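Local coordinates for profilin (Schizosaccharomyces pombe, PDB 3D9Y), which binds monomeric actin, holding back or promoting its polymerisation according to concentration, and is essential for cytokinesis in fission yeast, at residues S2-G13 with A20-S34. Residues are numbered along the deposited sequence; the frame is centred on the assembly and turned at random.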
loop_
_atom_site.group_PDB
_atom_site.type_symbol
_atom_site.label_atom_id
_atom_site.label_comp_id
_atom_site.label_asym_id
_atom_site.label_seq_id
_atom_site.Cartn_x
_atom_site.Cartn_y
_atom_site.Cartn_z
ATOM N N SER A 2 4.098 17.278 5.243
ATOM C CA SER A 2 4.726 16.107 5.928
ATOM C C SER A 2 4.152 14.804 5.394
ATOM O O SER A 2 3.026 14.777 4.895
ATOM C CB SER A 2 4.488 16.186 7.438
ATOM O OG SER A 2 3.130 15.924 7.743
ATOM N N TRP A 3 4.910 13.718 5.509
ATOM C CA TRP A 3 4.422 12.427 5.032
ATOM C C TRP A 3 3.215 11.943 5.832
ATOM O O TRP A 3 2.323 11.321 5.259
ATOM C CB TRP A 3 5.538 11.382 5.026
ATOM C CG TRP A 3 6.563 11.688 3.989
ATOM C CD1 TRP A 3 7.805 12.196 4.195
ATOM C CD2 TRP A 3 6.412 11.553 2.571
ATOM N NE1 TRP A 3 8.452 12.368 2.998
ATOM C CE2 TRP A 3 7.622 11.976 1.983
ATOM C CE3 TRP A 3 5.382 11.101 1.745
ATOM C CZ2 TRP A 3 7.826 11.970 0.602
ATOM C CZ3 TRP A 3 5.585 11.091 0.372
ATOM C CH2 TRP A 3 6.798 11.520 -0.186
ATOM N N GLN A 4 3.184 12.225 7.139
ATOM C CA GLN A 4 2.035 11.833 7.966
ATOM C C GLN A 4 0.739 12.470 7.461
ATOM O O GLN A 4 -0.323 11.867 7.551
ATOM C CB GLN A 4 2.258 12.172 9.444
ATOM C CG GLN A 4 1.199 11.576 10.384
ATOM C CD GLN A 4 1.142 10.049 10.317
ATOM O OE1 GLN A 4 2.167 9.388 10.223
ATOM N NE2 GLN A 4 -0.062 9.492 10.367
ATOM N N ALA A 5 0.832 13.689 6.936
ATOM C CA ALA A 5 -0.339 14.389 6.408
ATOM C C ALA A 5 -0.905 13.689 5.180
ATOM O O ALA A 5 -2.105 13.730 4.935
ATOM C CB ALA A 5 0.010 15.803 6.067
ATOM N N TYR A 6 -0.032 13.080 4.390
ATOM C CA TYR A 6 -0.482 12.268 3.266
ATOM C C TYR A 6 -1.318 11.083 3.762
ATOM O O TYR A 6 -2.345 10.746 3.181
ATOM C CB TYR A 6 0.715 11.810 2.414
ATOM C CG TYR A 6 1.168 12.843 1.408
ATOM C CD1 TYR A 6 0.618 12.883 0.137
ATOM C CD2 TYR A 6 2.152 13.775 1.724
ATOM C CE1 TYR A 6 1.025 13.829 -0.795
ATOM C CE2 TYR A 6 2.571 14.722 0.799
ATOM C CZ TYR A 6 1.998 14.745 -0.457
ATOM O OH TYR A 6 2.405 15.675 -1.384
ATOM N N VAL A 7 -0.895 10.458 4.851
ATOM C CA VAL A 7 -1.643 9.338 5.414
ATOM C C VAL A 7 -2.983 9.805 5.994
ATOM O O VAL A 7 -4.044 9.287 5.634
ATOM C CB VAL A 7 -0.807 8.593 6.490
ATOM C CG1 VAL A 7 -1.685 7.673 7.327
ATOM C CG2 VAL A 7 0.311 7.814 5.825
ATOM N N ASP A 8 -2.920 10.804 6.874
ATOM C CA ASP A 8 -4.083 11.224 7.654
ATOM C C ASP A 8 -5.098 11.990 6.813
ATOM O O ASP A 8 -6.291 11.669 6.814
ATOM C CB ASP A 8 -3.639 12.065 8.851
ATOM C CG ASP A 8 -2.896 11.258 9.914
ATOM O OD1 ASP A 8 -2.997 10.002 9.954
ATOM O OD2 ASP A 8 -2.201 11.889 10.740
ATOM N N THR A 9 -4.629 12.999 6.089
ATOM C CA THR A 9 -5.514 13.882 5.345
ATOM C C THR A 9 -5.878 13.287 3.990
ATOM O O THR A 9 -7.053 13.179 3.644
ATOM C CB THR A 9 -4.869 15.281 5.155
ATOM O OG1 THR A 9 -4.674 15.898 6.435
ATOM C CG2 THR A 9 -5.746 16.188 4.295
ATOM N N SER A 10 -4.872 12.868 3.235
ATOM C CA SER A 10 -5.111 12.432 1.863
ATOM C C SER A 10 -5.701 11.026 1.734
ATOM O O SER A 10 -6.463 10.768 0.813
ATOM C CB SER A 10 -3.824 12.550 1.048
ATOM O OG SER A 10 -3.381 13.895 1.038
ATOM N N LEU A 11 -5.371 10.119 2.642
ATOM C CA LEU A 11 -5.911 8.760 2.533
ATOM C C LEU A 11 -7.022 8.503 3.553
ATOM O O LEU A 11 -8.165 8.288 3.169
ATOM C CB LEU A 11 -4.783 7.729 2.631
ATOM C CG LEU A 11 -3.743 7.820 1.503
ATOM C CD1 LEU A 11 -2.546 6.917 1.745
ATOM C CD2 LEU A 11 -4.354 7.520 0.147
ATOM N N LEU A 12 -6.708 8.518 4.845
ATOM C CA LEU A 12 -7.755 8.329 5.865
ATOM C C LEU A 12 -8.882 9.371 5.789
ATOM O O LEU A 12 -10.051 9.050 6.062
ATOM C CB LEU A 12 -7.167 8.315 7.276
ATOM C CG LEU A 12 -6.108 7.271 7.619
ATOM C CD1 LEU A 12 -5.831 7.258 9.101
ATOM C CD2 LEU A 12 -6.527 5.923 7.154
ATOM N N GLY A 13 -8.540 10.602 5.419
ATOM C CA GLY A 13 -9.515 11.682 5.368
ATOM C C GLY A 13 -10.608 11.487 4.326
ATOM O O GLY A 13 -11.632 12.161 4.378
ATOM N N ALA A 20 -3.372 3.183 6.719
ATOM C CA ALA A 20 -2.423 3.470 5.639
ATOM C C ALA A 20 -0.994 3.670 6.127
ATOM O O ALA A 20 -0.748 3.969 7.308
ATOM C CB ALA A 20 -2.879 4.683 4.826
ATOM N N ALA A 21 -0.059 3.496 5.196
ATOM C CA ALA A 21 1.347 3.728 5.443
ATOM C C ALA A 21 2.050 4.182 4.171
ATOM O O ALA A 21 1.561 3.960 3.056
ATOM C CB ALA A 21 1.999 2.472 6.005
ATOM N N ILE A 22 3.182 4.859 4.347
ATOM C CA ILE A 22 4.039 5.246 3.228
ATOM C C ILE A 22 5.450 4.783 3.565
ATOM O O ILE A 22 5.956 5.077 4.636
ATOM C CB ILE A 22 4.019 6.759 2.970
ATOM C CG1 ILE A 22 2.580 7.204 2.666
ATOM C CG2 ILE A 22 4.988 7.119 1.829
ATOM C CD1 ILE A 22 2.377 8.691 2.571
ATOM N N VAL A 23 6.060 4.033 2.650
ATOM C CA VAL A 23 7.351 3.388 2.904
ATOM C C VAL A 23 8.314 3.623 1.738
ATOM O O VAL A 23 7.891 3.938 0.635
ATOM C CB VAL A 23 7.167 1.864 3.169
ATOM C CG1 VAL A 23 6.186 1.628 4.313
ATOM C CG2 VAL A 23 6.680 1.150 1.946
ATOM N N SER A 24 9.613 3.469 1.988
ATOM C CA SER A 24 10.614 3.664 0.938
ATOM C C SER A 24 10.529 2.581 -0.147
ATOM O O SER A 24 10.379 1.405 0.173
ATOM C CB SER A 24 12.022 3.665 1.548
ATOM O OG SER A 24 13.003 3.710 0.526
ATOM N N ARG A 25 10.644 2.979 -1.421
ATOM C CA ARG A 25 10.687 2.021 -2.547
ATOM C C ARG A 25 11.822 1.000 -2.387
ATOM O O ARG A 25 11.706 -0.138 -2.847
ATOM C CB ARG A 25 10.868 2.738 -3.901
ATOM C CG ARG A 25 9.876 2.358 -4.989
ATOM C CD ARG A 25 10.174 1.045 -5.659
ATOM N NE ARG A 25 9.415 0.873 -6.903
ATOM C CZ ARG A 25 9.541 -0.161 -7.741
ATOM N NH1 ARG A 25 10.411 -1.136 -7.500
ATOM N NH2 ARG A 25 8.791 -0.222 -8.844
ATOM N N ALA A 26 12.921 1.419 -1.757
ATOM C CA ALA A 26 14.069 0.534 -1.515
ATOM C C ALA A 26 13.844 -0.453 -0.359
ATOM O O ALA A 26 14.642 -1.369 -0.175
ATOM C CB ALA A 26 15.333 1.361 -1.257
ATOM N N GLY A 27 12.786 -0.244 0.428
ATOM C CA GLY A 27 12.429 -1.160 1.513
ATOM C C GLY A 27 13.273 -0.987 2.765
ATOM O O GLY A 27 13.368 -1.901 3.576
ATOM N N ASP A 28 13.852 0.200 2.926
ATOM C CA ASP A 28 14.793 0.502 4.011
ATOM C C ASP A 28 14.155 1.218 5.202
ATOM O O ASP A 28 14.711 1.190 6.298
ATOM C CB ASP A 28 15.924 1.391 3.485
ATOM C CG ASP A 28 15.406 2.691 2.887
ATOM O OD1 ASP A 28 14.871 2.639 1.762
ATOM O OD2 ASP A 28 15.500 3.750 3.540
ATOM N N SER A 29 13.022 1.883 4.984
ATOM C CA SER A 29 12.357 2.623 6.061
ATOM C C SER A 29 10.886 2.924 5.790
ATOM O O SER A 29 10.415 2.868 4.644
ATOM C CB SER A 29 13.096 3.938 6.331
ATOM O OG SER A 29 13.031 4.795 5.205
ATOM N N VAL A 30 10.181 3.249 6.873
ATOM C CA VAL A 30 8.791 3.678 6.824
ATOM C C VAL A 30 8.752 5.179 7.058
ATOM O O VAL A 30 9.264 5.668 8.066
ATOM C CB VAL A 30 7.978 2.960 7.887
ATOM N N TRP A 31 8.156 5.913 6.123
ATOM C CA TRP A 31 8.143 7.371 6.192
ATOM C C TRP A 31 6.946 7.933 6.963
ATOM O O TRP A 31 7.046 9.013 7.555
ATOM C CB TRP A 31 8.182 7.970 4.786
ATOM C CG TRP A 31 9.435 7.664 3.998
ATOM C CD1 TRP A 31 10.585 7.075 4.453
ATOM C CD2 TRP A 31 9.668 7.986 2.628
ATOM N NE1 TRP A 31 11.506 6.988 3.435
ATOM C CE2 TRP A 31 10.965 7.546 2.305
ATOM C CE3 TRP A 31 8.897 8.600 1.636
ATOM C CZ2 TRP A 31 11.509 7.703 1.031
ATOM C CZ3 TRP A 31 9.438 8.753 0.375
ATOM C CH2 TRP A 31 10.727 8.304 0.081
ATOM N N ALA A 32 5.821 7.216 6.953
ATOM C CA ALA A 32 4.608 7.617 7.679
ATOM C C ALA A 32 3.657 6.431 7.839
ATOM O O ALA A 32 3.655 5.525 7.022
ATOM C CB ALA A 32 3.909 8.722 6.948
ATOM N N ALA A 33 2.816 6.458 8.867
ATOM C CA ALA A 33 1.884 5.357 9.114
ATOM C C ALA A 33 0.774 5.803 10.050
ATOM O O ALA A 33 0.987 6.677 10.883
ATOM C CB ALA A 33 2.614 4.163 9.691
ATOM N N SER A 34 -0.407 5.208 9.890
ATOM C CA SER A 34 -1.534 5.440 10.781
ATOM C C SER A 34 -1.409 4.625 12.072
ATOM O O SER A 34 -0.581 3.721 12.170
ATOM C CB SER A 34 -2.858 5.127 10.077
ATOM O OG SER A 34 -2.918 3.792 9.622
#
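Trp3 lays its indole beside that of Trp31, where the N-terminal helix 3-12 rests on the edge hairpin of the profilin sheet. Followed outward, Trp3 CB first meets the methyl of Ala32 at 3.7 Å; CG faces Trp31 CB, CD2 and NE1 lie near Trp31 CE3, CE2 and CZ2 lie against Trp31 CE3 and CZ3, as does CH2 at the tip, while CE3, at the ring edge, reaches Ile22 CD1. The six-membered rings are inclined at 47°, an oblique pairing that still puts Trp31 CE3 over one face of Trp3. A classic beta bulge sets Trp31 and Ala32 opposite the single residue Ile22, whose carbonyl accepts from both their N atoms, and lets these neighbours on one strand point toward the helix together.

Alanine suits positions 32 and 20, where the helix comes close: the CA atoms of Gln4 and Ala32 are 4.9 Å apart. Val7 uses both branches, CG2 resting on Ala32 CB and Ile22 CG1, CG1 on Ala20 and Ser34. Ile22 CD1 ends against Tyr6 CB at 3.5 Å, and Leu11 CD1 covers Ala20 CB.

At the border, Gln4 CG lies anti to the backbone N (chi1 -170°) and the chain bends at chi2, bringing the amide to the backbone of outermost strand 30-33. OE1 accepts from Ala33 N at 3.3 Å, and NE2 donates to Ala33 O at 3.0 Å from above that carbonyl's plane. NE2 also donates to Asp8 OD1, one helical turn on, which fixes the amide's rotation. A leucine in its place would probably leave both Ala33 backbone groups and the Asp8 carboxylate without these partners.

Tyr6 and Leu11 continue the apolar layer to helix 108-125. Grouping Trp3, Tyr6 and Trp31 is consistent with the poly-L-proline-binding surface profilins form between their terminal helices.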